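Local coordinates for trilobed Protease (Pyrococcus furiosus, PDB 2GOP), which is probably a proteolytic enzyme, represented here by its beta-propeller domain, whose ring of seven blades closes without the usual shared-strand velcro, at residues K13-S18 and Y29-A34; E25-V30 and E48-N53; V285-W290 and H302-F307; I312-K317 and L326-G331. One frame throughout, in Å; residues are numbered along the deposited sequence. Where two conformers were deposited one is given.

Interaction 1: residues K13-S18 and Y29-A34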
loop_
_atom_site.group_PDB
_atom_site.type_symbol
_atom_site.label_atom_id
_atom_site.label_comp_id
_atom_site.label_asym_id
_atom_site.label_seq_id
_atom_site.Cartn_x
_atom_site.Cartn_y
_atom_site.Cartn_z
ATOM N N LYS A 13 -4.143 26.727 -12.562
ATOM C CA LYS A 13 -3.935 28.138 -12.237
ATOM C C LYS A 13 -3.697 28.278 -10.730
ATOM O O LYS A 13 -3.621 29.394 -10.210
ATOM C CB LYS A 13 -5.182 28.961 -12.598
ATOM C CG LYS A 13 -5.890 28.580 -13.901
ATOM C CD LYS A 13 -5.528 29.499 -15.058
ATOM C CE LYS A 13 -4.047 29.467 -15.388
ATOM N NZ LYS A 13 -3.751 30.298 -16.588
ATOM N N PHE A 14 -3.581 27.143 -10.041
ATOM C CA PHE A 14 -3.781 27.087 -8.593
ATOM C C PHE A 14 -2.505 26.942 -7.777
ATOM O O PHE A 14 -1.438 26.660 -8.307
ATOM C CB PHE A 14 -4.730 25.934 -8.252
ATOM C CG PHE A 14 -6.074 26.049 -8.911
ATOM C CD1 PHE A 14 -6.901 27.133 -8.639
ATOM C CD2 PHE A 14 -6.514 25.081 -9.809
ATOM C CE1 PHE A 14 -8.142 27.247 -9.247
ATOM C CE2 PHE A 14 -7.755 25.190 -10.418
ATOM C CZ PHE A 14 -8.569 26.275 -10.138
ATOM N N ALA A 15 -2.649 27.166 -6.476
ATOM C CA ALA A 15 -1.610 26.901 -5.495
ATOM C C ALA A 15 -1.966 25.589 -4.816
ATOM O O ALA A 15 -3.095 25.411 -4.370
ATOM C CB ALA A 15 -1.543 28.019 -4.482
ATOM N N TYR A 16 -1.006 24.671 -4.756
ATOM C CA TYR A 16 -1.234 23.352 -4.179
ATOM C C TYR A 16 -0.421 23.195 -2.900
ATOM O O TYR A 16 0.809 23.166 -2.938
ATOM C CB TYR A 16 -0.874 22.264 -5.192
ATOM C CG TYR A 16 -1.735 22.295 -6.432
ATOM C CD1 TYR A 16 -3.005 21.721 -6.438
ATOM C CD2 TYR A 16 -1.291 22.915 -7.597
ATOM C CE1 TYR A 16 -3.809 21.759 -7.579
ATOM C CE2 TYR A 16 -2.088 22.965 -8.737
ATOM C CZ TYR A 16 -3.346 22.386 -8.724
ATOM O OH TYR A 16 -4.131 22.420 -9.861
ATOM N N LEU A 17 -1.127 23.083 -1.775
ATOM C CA LEU A 17 -0.511 23.031 -0.454
ATOM C C LEU A 17 -0.331 21.591 0.018
ATOM O O LEU A 17 -1.223 20.765 -0.150
ATOM C CB LEU A 17 -1.364 23.779 0.572
ATOM C CG LEU A 17 -1.126 25.289 0.711
ATOM C CD1 LEU A 17 -1.305 26.024 -0.594
ATOM C CD2 LEU A 17 -2.046 25.836 1.763
ATOM N N SER A 18 0.805 21.308 0.646
ATOM C CA SER A 18 1.047 19.974 1.183
ATOM C C SER A 18 1.917 20.034 2.422
ATOM O O SER A 18 2.579 21.034 2.685
ATOM C CB SER A 18 1.694 19.063 0.128
ATOM O OG SER A 18 2.900 19.611 -0.379
ATOM N N TYR A 29 4.606 24.857 5.571
ATOM C CA TYR A 29 3.979 23.999 4.580
ATOM C C TYR A 29 4.652 24.183 3.238
ATOM O O TYR A 29 5.417 25.132 3.036
ATOM C CB TYR A 29 2.477 24.304 4.459
ATOM C CG TYR A 29 2.158 25.747 4.184
ATOM C CD1 TYR A 29 2.074 26.668 5.224
ATOM C CD2 TYR A 29 1.941 26.203 2.878
ATOM C CE1 TYR A 29 1.777 27.982 4.987
ATOM C CE2 TYR A 29 1.648 27.529 2.629
ATOM C CZ TYR A 29 1.566 28.412 3.689
ATOM O OH TYR A 29 1.269 29.732 3.462
ATOM N N VAL A 30 4.349 23.275 2.316
ATOM C CA VAL A 30 4.848 23.365 0.959
ATOM C C VAL A 30 3.754 23.987 0.076
ATOM O O VAL A 30 2.600 23.544 0.084
ATOM C CB VAL A 30 5.280 21.979 0.407
ATOM C CG1 VAL A 30 5.788 22.109 -1.009
ATOM C CG2 VAL A 30 6.349 21.363 1.295
ATOM N N LEU A 31 4.135 25.042 -0.644
ATOM C CA LEU A 31 3.290 25.694 -1.635
ATOM C C LEU A 31 3.839 25.298 -3.001
ATOM O O LEU A 31 5.010 25.559 -3.289
ATOM C CB LEU A 31 3.352 27.223 -1.463
ATOM C CG LEU A 31 2.599 28.112 -2.464
ATOM C CD1 LEU A 31 1.147 27.725 -2.569
ATOM C CD2 LEU A 31 2.726 29.586 -2.087
ATOM N N THR A 32 3.014 24.643 -3.819
ATOM C CA THR A 32 3.421 24.237 -5.165
ATOM C C THR A 32 2.592 24.990 -6.203
ATOM O O THR A 32 1.371 25.107 -6.079
ATOM C CB THR A 32 3.286 22.704 -5.394
ATOM O OG1 THR A 32 4.070 21.986 -4.429
ATOM C CG2 THR A 32 3.749 22.332 -6.806
ATOM N N LYS A 33 3.260 25.476 -7.244
ATOM C CA LYS A 33 2.654 26.439 -8.150
ATOM C C LYS A 33 3.383 26.412 -9.484
ATOM O O LYS A 33 4.586 26.139 -9.537
ATOM C CB LYS A 33 2.758 27.829 -7.517
ATOM C CG LYS A 33 1.727 28.840 -7.955
ATOM C CD LYS A 33 1.631 29.983 -6.939
ATOM C CE LYS A 33 2.998 30.607 -6.616
ATOM N NZ LYS A 33 2.873 31.868 -5.831
ATOM N N ALA A 34 2.655 26.695 -10.561
ATOM C CA ALA A 34 3.250 26.743 -11.892
ATOM C C ALA A 34 4.070 28.017 -12.037
ATOM O O ALA A 34 3.554 29.109 -11.831
ATOM C CB ALA A 34 2.169 26.690 -12.957
HETATM O O HOH W 1 -0.056 25.986 -10.573
HETATM O O HOH W 2 2.310 21.051 -2.622
#
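Tyr16 O is gripped twice: Thr32 N donates to it at 2.8 Å from a position tilted 31° out of the carbonyl plane, and a water donates to it at 2.6 Å. The same water gives a bond to Thr32 OG1 and is hydrogen-bonded to Ser18 OG, joining polar groups of both strands. Lodged between the backbone N and the carbonyl carbon (chi1 56°), Ser18 OG reaches this water and also lies 3.4 Å from Val30 CB. Thr32 OG1 has a further partner in Asn43. Tyr16 N returns a nearly straight bond to Thr32 O, and Ser18 and Val30 pair in both directions. Beyond the paired residues a second water spans the strands, donating to Phe14 O and accepting from Ala34 N. The other face is largely apolar: Leu31 CD1 presses tightly on Ala15 CB at 3.3 Å and touches Leu17 CD1 at 3.6 Å, while Leu17 CG meets the Tyr29 ring at CD2 (3.9 Å); the Tyr29 hydroxyl is bonded to Tyr339. Pro194 of the second subunit packs on Ser18 and Thr32. The first hairpin of the propeller thus has one face of water-linked hydroxyls near the subunit interface and one mainly apolar face.

Interaction 2: residues E25-V30 and E48-N53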
loop_
_atom_site.group_PDB
_atom_site.type_symbol
_atom_site.label_atom_id
_atom_site.label_comp_id
_atom_site.label_asym_id
_atom_site.label_seq_id
_atom_site.Cartn_x
_atom_site.Cartn_y
_atom_site.Cartn_z
ATOM N N GLU A 25 4.981 28.708 17.849
ATOM C CA GLU A 25 4.102 29.672 17.189
ATOM C C GLU A 25 4.392 29.748 15.687
ATOM O O GLU A 25 3.924 30.660 14.999
ATOM C CB GLU A 25 4.242 31.052 17.844
ATOM C CG GLU A 25 3.684 31.119 19.274
ATOM C CD GLU A 25 2.233 31.580 19.337
ATOM O OE1 GLU A 25 1.421 31.183 18.468
ATOM O OE2 GLU A 25 1.899 32.338 20.269
ATOM N N LEU A 26 5.151 28.779 15.187
ATOM C CA LEU A 26 5.436 28.669 13.756
ATOM C C LEU A 26 4.605 27.574 13.102
ATOM O O LEU A 26 4.400 26.500 13.675
ATOM C CB LEU A 26 6.919 28.370 13.517
ATOM C CG LEU A 26 7.904 29.494 13.858
ATOM C CD1 LEU A 26 9.326 29.059 13.543
ATOM C CD2 LEU A 26 7.559 30.784 13.117
ATOM N N VAL A 27 4.131 27.862 11.894
ATOM C CA VAL A 27 3.604 26.833 11.015
ATOM C C VAL A 27 4.429 26.885 9.737
ATOM O O VAL A 27 4.967 27.937 9.383
ATOM C CB VAL A 27 2.101 27.028 10.708
ATOM C CG1 VAL A 27 1.302 27.032 12.003
ATOM C CG2 VAL A 27 1.861 28.309 9.929
ATOM N N ALA A 28 4.560 25.743 9.073
ATOM C CA ALA A 28 5.166 25.688 7.748
ATOM C C ALA A 28 4.431 24.687 6.876
ATOM O O ALA A 28 3.729 23.791 7.370
ATOM C CB ALA A 28 6.652 25.326 7.824
ATOM N N TYR A 29 4.606 24.857 5.571
ATOM C CA TYR A 29 3.979 23.999 4.580
ATOM C C TYR A 29 4.652 24.183 3.238
ATOM O O TYR A 29 5.417 25.132 3.036
ATOM C CB TYR A 29 2.477 24.304 4.459
ATOM C CG TYR A 29 2.158 25.747 4.184
ATOM C CD1 TYR A 29 2.074 26.668 5.224
ATOM C CD2 TYR A 29 1.941 26.203 2.878
ATOM C CE1 TYR A 29 1.777 27.982 4.987
ATOM C CE2 TYR A 29 1.648 27.529 2.629
ATOM C CZ TYR A 29 1.566 28.412 3.689
ATOM O OH TYR A 29 1.269 29.732 3.462
ATOM N N VAL A 30 4.349 23.275 2.316
ATOM C CA VAL A 30 4.848 23.365 0.959
ATOM C C VAL A 30 3.754 23.987 0.076
ATOM O O VAL A 30 2.600 23.544 0.084
ATOM C CB VAL A 30 5.280 21.979 0.407
ATOM C CG1 VAL A 30 5.788 22.109 -1.009
ATOM C CG2 VAL A 30 6.349 21.363 1.295
ATOM N N GLU A 48 5.320 30.487 8.418
ATOM C CA GLU A 48 4.512 31.591 8.928
ATOM C C GLU A 48 4.521 31.657 10.453
ATOM O O GLU A 48 4.386 30.648 11.131
ATOM C CB GLU A 48 3.064 31.495 8.429
ATOM C CG GLU A 48 2.163 32.599 9.006
ATOM C CD GLU A 48 0.796 32.679 8.357
ATOM O OE1 GLU A 48 0.503 31.871 7.450
ATOM O OE2 GLU A 48 0.011 33.559 8.765
ATOM N N ASN A 49 4.668 32.866 10.977
ATOM C CA ASN A 49 4.594 33.116 12.406
ATOM C C ASN A 49 3.142 33.416 12.746
ATOM O O ASN A 49 2.555 34.341 12.191
ATOM C CB ASN A 49 5.501 34.298 12.763
ATOM C CG ASN A 49 5.608 34.547 14.266
ATOM O OD1 ASN A 49 4.637 34.430 15.010
ATOM N ND2 ASN A 49 6.800 34.917 14.710
ATOM N N LEU A 50 2.567 32.629 13.650
ATOM C CA LEU A 50 1.145 32.750 13.992
ATOM C C LEU A 50 0.780 34.041 14.744
ATOM O O LEU A 50 -0.379 34.467 14.714
ATOM C CB LEU A 50 0.697 31.534 14.811
ATOM C CG LEU A 50 0.666 30.220 14.028
ATOM C CD1 LEU A 50 0.701 29.020 14.970
ATOM C CD2 LEU A 50 -0.554 30.175 13.113
ATOM N N LYS A 51 1.757 34.655 15.412
ATOM C CA LYS A 51 1.502 35.877 16.188
ATOM C C LYS A 51 1.237 37.086 15.287
ATOM O O LYS A 51 0.240 37.781 15.463
ATOM C CB LYS A 51 2.672 36.185 17.127
ATOM C CG LYS A 51 2.909 35.136 18.212
ATOM C CD LYS A 51 3.885 35.650 19.275
ATOM C CE LYS A 51 4.462 34.521 20.130
ATOM N NZ LYS A 51 5.353 35.026 21.226
ATOM N N ASN A 52 2.126 37.317 14.318
ATOM C CA ASN A 52 2.038 38.481 13.423
ATOM C C ASN A 52 1.745 38.153 11.947
ATOM O O ASN A 52 1.695 39.051 11.107
ATOM C CB ASN A 52 3.317 39.330 13.539
ATOM C CG ASN A 52 4.585 38.551 13.212
ATOM O OD1 ASN A 52 4.546 37.360 12.925
ATOM N ND2 ASN A 52 5.720 39.234 13.259
ATOM N N ASN A 53 1.559 36.871 11.639
ATOM C CA ASN A 53 1.314 36.400 10.263
ATOM C C ASN A 53 2.476 36.637 9.278
ATOM O O ASN A 53 2.305 36.497 8.060
ATOM C CB ASN A 53 0.008 36.989 9.708
ATOM C CG ASN A 53 -1.199 36.647 10.566
ATOM O OD1 ASN A 53 -1.221 35.624 11.254
ATOM N ND2 ASN A 53 -2.215 37.499 10.519
#
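Leu50 closes the tightly packed half of this contact: its N gives a nearly straight bond to Glu25 O at 2.7 Å, and its CD1 touches Val27 CG1 at 3.6 Å, the two side chains meeting at about a right angle. Val27 has CG1 anti to its carbonyl carbon (chi1 -58°), which turns that methyl to Leu50 and leaves CG2 beside Glu48 CB at 3.7 Å. Beside them the backbones of Val27 and Glu48 exchange both bonds of an antiparallel pair. On the opposite face Leu26 CD2 rests against Asn49 CA at 3.8 Å. After Asn49 the strand gives way to a turn, and Asn49 OD1 accepts from Lys51 N (2.9 Å), an Asx turn. The looser, more solvent-facing side is where Glu25 and Lys51 cross at roughly a right angle. There Glu25 OE2 lies 3.4 Å from Lys51 CE but 4.5 Å from NZ, too far for a salt bridge. Replacing Glu25 by alanine would probably leave the Lys51 ammonium without this nearby opposite charge and its methylenes freer to swing. Leu326 and Leu336 pack on Val27, and Leu336 and Thr328 on Leu50, so the apolar half faces the last blade. The chemistry implies a hairpin end fixed by backbone bonds and methyl packing, with charge probably adding only a mild attraction on the solvent side.

Interaction 3: residues V285-W290 and H302-F307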
loop_
_atom_site.group_PDB
_atom_site.type_symbol
_atom_site.label_atom_id
_atom_site.label_comp_id
_atom_site.label_asym_id
_atom_site.label_seq_id
_atom_site.Cartn_x
_atom_site.Cartn_y
_atom_site.Cartn_z
ATOM N N VAL A 285 -13.056 12.806 5.422
ATOM C CA VAL A 285 -11.892 12.461 6.217
ATOM C C VAL A 285 -11.817 13.498 7.332
ATOM O O VAL A 285 -11.579 14.676 7.075
ATOM C CB VAL A 285 -10.619 12.437 5.360
ATOM C CG1 VAL A 285 -9.381 12.065 6.213
ATOM C CG2 VAL A 285 -10.799 11.466 4.179
ATOM N N ASN A 286 -12.080 13.051 8.560
ATOM C CA ASN A 286 -12.239 13.924 9.706
ATOM C C ASN A 286 -11.095 13.768 10.697
ATOM O O ASN A 286 -10.533 12.695 10.802
ATOM C CB ASN A 286 -13.562 13.599 10.384
ATOM C CG ASN A 286 -14.751 13.907 9.502
ATOM O OD1 ASN A 286 -14.842 14.993 8.922
ATOM N ND2 ASN A 286 -15.661 12.947 9.380
ATOM N N LEU A 287 -10.771 14.842 11.421
ATOM C CA LEU A 287 -9.690 14.853 12.410
ATOM C C LEU A 287 -10.282 14.777 13.806
ATOM O O LEU A 287 -11.187 15.566 14.145
ATOM C CB LEU A 287 -8.888 16.155 12.299
ATOM C CG LEU A 287 -7.370 16.254 12.520
ATOM C CD1 LEU A 287 -7.038 17.666 13.029
ATOM C CD2 LEU A 287 -6.743 15.194 13.419
ATOM N N TYR A 288 -9.744 13.866 14.619
ATOM C CA TYR A 288 -10.195 13.657 15.993
ATOM C C TYR A 288 -9.046 13.698 16.979
ATOM O O TYR A 288 -7.881 13.625 16.602
ATOM C CB TYR A 288 -10.849 12.273 16.131
ATOM C CG TYR A 288 -12.144 12.128 15.388
ATOM C CD1 TYR A 288 -12.166 11.671 14.068
ATOM C CD2 TYR A 288 -13.351 12.464 15.993
ATOM C CE1 TYR A 288 -13.365 11.550 13.378
ATOM C CE2 TYR A 288 -14.561 12.351 15.302
ATOM C CZ TYR A 288 -14.559 11.886 14.008
ATOM O OH TYR A 288 -15.755 11.784 13.329
ATOM N N ILE A 289 -9.397 13.789 18.259
ATOM C CA ILE A 289 -8.434 13.617 19.329
ATOM C C ILE A 289 -8.967 12.552 20.263
ATOM O O ILE A 289 -10.180 12.491 20.550
ATOM C CB ILE A 289 -8.153 14.943 20.092
ATOM C CG1 ILE A 289 -6.985 14.770 21.075
ATOM C CG2 ILE A 289 -9.410 15.446 20.811
ATOM C CD1 ILE A 289 -6.754 15.971 21.960
ATOM N N TRP A 290 -8.056 11.698 20.723
ATOM C CA TRP A 290 -8.366 10.706 21.735
ATOM C C TRP A 290 -7.591 11.017 23.005
ATOM O O TRP A 290 -6.379 11.287 22.968
ATOM C CB TRP A 290 -8.025 9.303 21.239
ATOM C CG TRP A 290 -8.305 8.246 22.246
ATOM C CD1 TRP A 290 -9.462 7.556 22.396
ATOM C CD2 TRP A 290 -7.409 7.759 23.252
ATOM N NE1 TRP A 290 -9.349 6.665 23.425
ATOM C CE2 TRP A 290 -8.097 6.765 23.968
ATOM C CE3 TRP A 290 -6.087 8.057 23.605
ATOM C CZ2 TRP A 290 -7.525 6.084 25.034
ATOM C CZ3 TRP A 290 -5.513 7.372 24.663
ATOM C CH2 TRP A 290 -6.235 6.394 25.367
ATOM N N HIS A 302 -15.857 17.275 4.347
ATOM C CA HIS A 302 -14.558 17.751 3.875
ATOM C C HIS A 302 -13.566 16.611 3.967
ATOM O O HIS A 302 -13.907 15.530 4.459
ATOM C CB HIS A 302 -14.070 18.936 4.715
ATOM C CG HIS A 302 -13.944 18.646 6.184
ATOM N ND1 HIS A 302 -14.293 19.565 7.150
ATOM C CD2 HIS A 302 -13.502 17.555 6.853
ATOM C CE1 HIS A 302 -14.068 19.056 8.347
ATOM N NE2 HIS A 302 -13.589 17.835 8.194
ATOM N N TRP A 303 -12.349 16.828 3.494
ATOM C CA TRP A 303 -11.281 15.899 3.815
ATOM C C TRP A 303 -10.034 16.601 4.334
ATOM O O TRP A 303 -9.517 17.551 3.727
ATOM C CB TRP A 303 -10.979 14.888 2.687
ATOM C CG TRP A 303 -10.867 15.392 1.300
ATOM C CD1 TRP A 303 -9.720 15.489 0.551
ATOM C CD2 TRP A 303 -11.941 15.820 0.447
ATOM N NE1 TRP A 303 -10.016 15.973 -0.705
ATOM C CE2 TRP A 303 -11.370 16.188 -0.791
ATOM C CE3 TRP A 303 -13.324 15.947 0.615
ATOM C CZ2 TRP A 303 -12.142 16.669 -1.856
ATOM C CZ3 TRP A 303 -14.085 16.416 -0.445
ATOM C CH2 TRP A 303 -13.488 16.778 -1.662
ATOM N N ILE A 304 -9.585 16.119 5.491
ATOM C CA ILE A 304 -8.341 16.567 6.097
ATOM C C ILE A 304 -7.187 15.855 5.399
ATOM O O ILE A 304 -7.124 14.630 5.387
ATOM C CB ILE A 304 -8.316 16.270 7.612
ATOM C CG1 ILE A 304 -9.493 16.954 8.329
ATOM C CG2 ILE A 304 -6.985 16.689 8.215
ATOM C CD1 ILE A 304 -9.529 18.490 8.248
ATOM N N MET A 305 -6.287 16.630 4.800
ATOM C CA MET A 305 -5.179 16.087 4.031
ATOM C C MET A 305 -3.856 16.396 4.713
ATOM O O MET A 305 -3.064 17.209 4.242
ATOM C CB MET A 305 -5.203 16.651 2.610
ATOM C CG MET A 305 -6.424 16.185 1.814
ATOM S SD MET A 305 -6.492 16.897 0.167
ATOM C CE MET A 305 -5.026 16.199 -0.575
ATOM N N GLY A 306 -3.621 15.720 5.829
ATOM C CA GLY A 306 -2.429 15.937 6.630
ATOM C C GLY A 306 -2.639 16.972 7.726
ATOM O O GLY A 306 -3.373 17.953 7.557
ATOM N N PHE A 307 -1.969 16.756 8.851
ATOM C CA PHE A 307 -2.047 17.665 9.971
ATOM C C PHE A 307 -0.787 17.536 10.803
ATOM O O PHE A 307 0.025 16.632 10.594
ATOM C CB PHE A 307 -3.260 17.325 10.844
ATOM C CG PHE A 307 -3.115 16.017 11.574
ATOM C CD1 PHE A 307 -3.416 14.819 10.945
ATOM C CD2 PHE A 307 -2.658 15.991 12.876
ATOM C CE1 PHE A 307 -3.256 13.616 11.607
ATOM C CE2 PHE A 307 -2.496 14.788 13.537
ATOM C CZ PHE A 307 -2.792 13.606 12.894
#
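The Phe307 ring carries Leu287 CD2 on one face, 4.0 Å from the centroid and only 3° off the ring normal, a CH-pi contact centred on the ring; Lys269 adds a cation-pi contact to the same ring. The imidazole of His302 presents an edge to the backbone, with CD2 3.5 Å from Val285 O. It also crosses the Asn286 amide at a steep 71° between planes, NE2 lying 3.2 Å from Asn286 OD1. The polar ends of both have partners outside the two strands: His302 NE2 bonds Ala298 O, and Asn286 bonds Glu281 through ND2 and Gly300 N through OD1. Two backbone bonds cross here, from Val285 N to His302 O at 3.0 Å and from Ile304 N to Val285 O at 2.9 Å, the latter donor tilted well out of the carbonyl plane. Apolar groups fill in around them. Val285 CB meets Trp303 CB at 3.6 Å, and Ile304 CG1 lies 4.1 Å from Leu287 CB. Met240 of the second subunit packs on both Val285 and Trp303. The strands meet at a single bridge and diverge at 68°, so they build no common sheet: 285-290 belongs to the third strand of the sixth blade and 303-307 to the first strand of the seventh, a junction between neighbouring blades of a beta-propeller, where side chains such as Leu287 and Phe307 pack between the two sheets.

Interaction 4: residues I312-K317 and L326-G331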
loop_
_atom_site.group_PDB
_atom_site.type_symbol
_atom_site.label_atom_id
_atom_site.label_comp_id
_atom_site.label_asym_id
_atom_site.label_seq_id
_atom_site.Cartn_x
_atom_site.Cartn_y
_atom_site.Cartn_z
ATOM N N ILE A 312 -0.349 24.070 19.115
ATOM C CA ILE A 312 -1.564 24.292 18.354
ATOM C C ILE A 312 -1.739 23.123 17.378
ATOM O O ILE A 312 -0.781 22.426 17.077
ATOM C CB ILE A 312 -1.440 25.642 17.583
ATOM C CG1 ILE A 312 -2.743 26.430 17.656
ATOM C CG2 ILE A 312 -0.933 25.450 16.144
ATOM C CD1 ILE A 312 -2.853 27.230 18.950
ATOM N N VAL A 313 -2.957 22.892 16.900
ATOM C CA VAL A 313 -3.170 21.917 15.826
ATOM C C VAL A 313 -3.228 22.648 14.493
ATOM O O VAL A 313 -3.838 23.702 14.405
ATOM C CB VAL A 313 -4.467 21.096 15.999
ATOM C CG1 VAL A 313 -4.604 20.090 14.841
ATOM C CG2 VAL A 313 -4.479 20.385 17.345
ATOM N N VAL A 314 -2.578 22.082 13.475
ATOM C CA VAL A 314 -2.585 22.643 12.122
ATOM C C VAL A 314 -2.955 21.549 11.136
ATOM O O VAL A 314 -2.553 20.397 11.293
ATOM C CB VAL A 314 -1.206 23.252 11.724
ATOM C CG1 VAL A 314 -0.193 22.163 11.361
ATOM C CG2 VAL A 314 -1.362 24.230 10.566
ATOM N N TYR A 315 -3.726 21.901 10.122
ATOM C CA TYR A 315 -4.108 20.914 9.125
ATOM C C TYR A 315 -4.451 21.564 7.805
ATOM O O TYR A 315 -4.782 22.763 7.749
ATOM C CB TYR A 315 -5.280 20.058 9.628
ATOM C CG TYR A 315 -6.464 20.846 10.181
ATOM C CD1 TYR A 315 -7.464 21.341 9.346
ATOM C CD2 TYR A 315 -6.591 21.066 11.545
ATOM C CE1 TYR A 315 -8.554 22.045 9.863
ATOM C CE2 TYR A 315 -7.676 21.761 12.072
ATOM C CZ TYR A 315 -8.644 22.253 11.229
ATOM O OH TYR A 315 -9.694 22.949 11.774
ATOM N N LEU A 316 -4.320 20.767 6.747
ATOM C CA LEU A 316 -4.875 21.098 5.446
ATOM C C LEU A 316 -6.293 20.519 5.337
ATOM O O LEU A 316 -6.512 19.334 5.628
ATOM C CB LEU A 316 -3.984 20.546 4.325
ATOM C CG LEU A 316 -2.599 21.181 4.157
ATOM C CD1 LEU A 316 -1.806 20.466 3.054
ATOM C CD2 LEU A 316 -2.725 22.673 3.832
ATOM N N LYS A 317 -7.241 21.351 4.911
ATOM C CA LYS A 317 -8.627 20.940 4.713
ATOM C C LYS A 317 -9.118 21.257 3.294
ATOM O O LYS A 317 -9.094 22.413 2.867
ATOM C CB LYS A 317 -9.539 21.642 5.726
ATOM C CG LYS A 317 -11.027 21.389 5.496
ATOM C CD LYS A 317 -11.879 21.821 6.678
ATOM C CE LYS A 317 -11.846 23.308 6.900
ATOM N NZ LYS A 317 -12.982 23.775 7.764
ATOM N N LEU A 326 -4.686 25.991 4.529
ATOM C CA LEU A 326 -4.189 25.744 5.875
ATOM C C LEU A 326 -5.121 26.338 6.922
ATOM O O LEU A 326 -5.616 27.465 6.782
ATOM C CB LEU A 326 -2.790 26.340 6.042
ATOM C CG LEU A 326 -1.927 25.783 7.178
ATOM C CD1 LEU A 326 -1.395 24.421 6.828
ATOM C CD2 LEU A 326 -0.782 26.733 7.476
ATOM N N PHE A 327 -5.344 25.565 7.981
ATOM C CA PHE A 327 -6.185 25.969 9.103
ATOM C C PHE A 327 -5.458 25.629 10.390
ATOM O O PHE A 327 -4.667 24.689 10.422
ATOM C CB PHE A 327 -7.515 25.200 9.082
ATOM C CG PHE A 327 -8.420 25.548 7.928
ATOM C CD1 PHE A 327 -8.215 24.988 6.675
ATOM C CD2 PHE A 327 -9.491 26.410 8.101
ATOM C CE1 PHE A 327 -9.052 25.298 5.611
ATOM C CE2 PHE A 327 -10.339 26.725 7.039
ATOM C CZ PHE A 327 -10.121 26.170 5.800
ATOM N N THR A 328 -5.731 26.386 11.449
ATOM C CA THR A 328 -5.278 26.014 12.789
ATOM C C THR A 328 -6.474 25.720 13.684
ATOM O O THR A 328 -7.613 26.066 13.370
ATOM C CB THR A 328 -4.385 27.095 13.466
ATOM O OG1 THR A 328 -5.070 28.350 13.507
ATOM C CG2 THR A 328 -3.048 27.259 12.727
ATOM N N TRP A 329 -6.206 25.063 14.803
ATOM C CA TRP A 329 -7.252 24.760 15.752
ATOM C C TRP A 329 -6.674 24.770 17.173
ATOM O O TRP A 329 -5.714 24.056 17.464
ATOM C CB TRP A 329 -7.893 23.421 15.390
ATOM C CG TRP A 329 -9.143 23.149 16.112
ATOM C CD1 TRP A 329 -10.412 23.490 15.728
ATOM C CD2 TRP A 329 -9.264 22.475 17.357
ATOM N NE1 TRP A 329 -11.318 23.067 16.671
ATOM C CE2 TRP A 329 -10.638 22.441 17.683
ATOM C CE3 TRP A 329 -8.342 21.904 18.242
ATOM C CZ2 TRP A 329 -11.113 21.849 18.847
ATOM C CZ3 TRP A 329 -8.821 21.314 19.405
ATOM C CH2 TRP A 329 -10.191 21.292 19.694
ATOM N N ASP A 330 -7.242 25.626 18.024
ATOM C CA ASP A 330 -6.848 25.740 19.431
ATOM C C ASP A 330 -8.055 25.586 20.364
ATOM O O ASP A 330 -8.066 26.121 21.472
ATOM C CB ASP A 330 -6.171 27.096 19.674
ATOM C CG ASP A 330 -7.122 28.287 19.496
ATOM O OD1 ASP A 330 -8.266 28.108 19.026
ATOM O OD2 ASP A 330 -6.712 29.418 19.824
ATOM N N GLY A 331 -9.058 24.844 19.904
ATOM C CA GLY A 331 -10.393 24.858 20.499
ATOM C C GLY A 331 -11.361 25.500 19.520
ATOM O O GLY A 331 -12.571 25.258 19.569
#
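Strands 313-317 and 326-329 run antiparallel at 153°, with paired backbone bonds at Val313-Trp329 and at Tyr315-Phe327. On the face of these residues Lys317 lies over the Phe327 ring: its CE stands 3.6 Å from the centroid and NZ 4.3 Å, combining CH-pi and cation-pi contacts. A bend at chi3 (66°) in an otherwise extended chain brings the ammonium over the ring, where it also forms a salt bridge with Glu333. The Tyr315 ring sets CE1 against Phe327 CB at 3.4 Å and its edge, at CE2, against Trp329 CB at 3.7 Å; its OH bonds the same Glu333. The other face is mostly aliphatic, with Leu316 CD2 touching Leu326 CD1 at 3.7 Å. An alanine here in place of Phe327 removes the ring under Lys317 CE, which would probably leave the lysine chain held mainly by its salt bridge to Glu333 and less fixed in its rotation. One carboxylate thus collects a phenol and an ammonium beside the Phe327 ring, probably favouring the charged form of the lysine.

How the interactions relate
Interactions 1 and 2 are successive strand pairings of one sheet, the first blade, both using strand 26-35, with centres 16 Å apart; interaction 4 pairs neighbouring strands of the last blade. Interaction 3 instead joins two blades and leads into interaction 4, where Met305 and Gly306 probably hydrogen-bond with the backbone of Leu316. Interactions 1 and 3 are buried and lie against the second subunit, whereas 2 and 4 are partly buried and end in turns. Bound water marks the first, a loose charge pair the second, ring contacts the third and fourth. The first and last blades are each built from four consecutive strands and share none, as the open velcro requires, and meet through side-chain packing such as Tyr29 on Leu326.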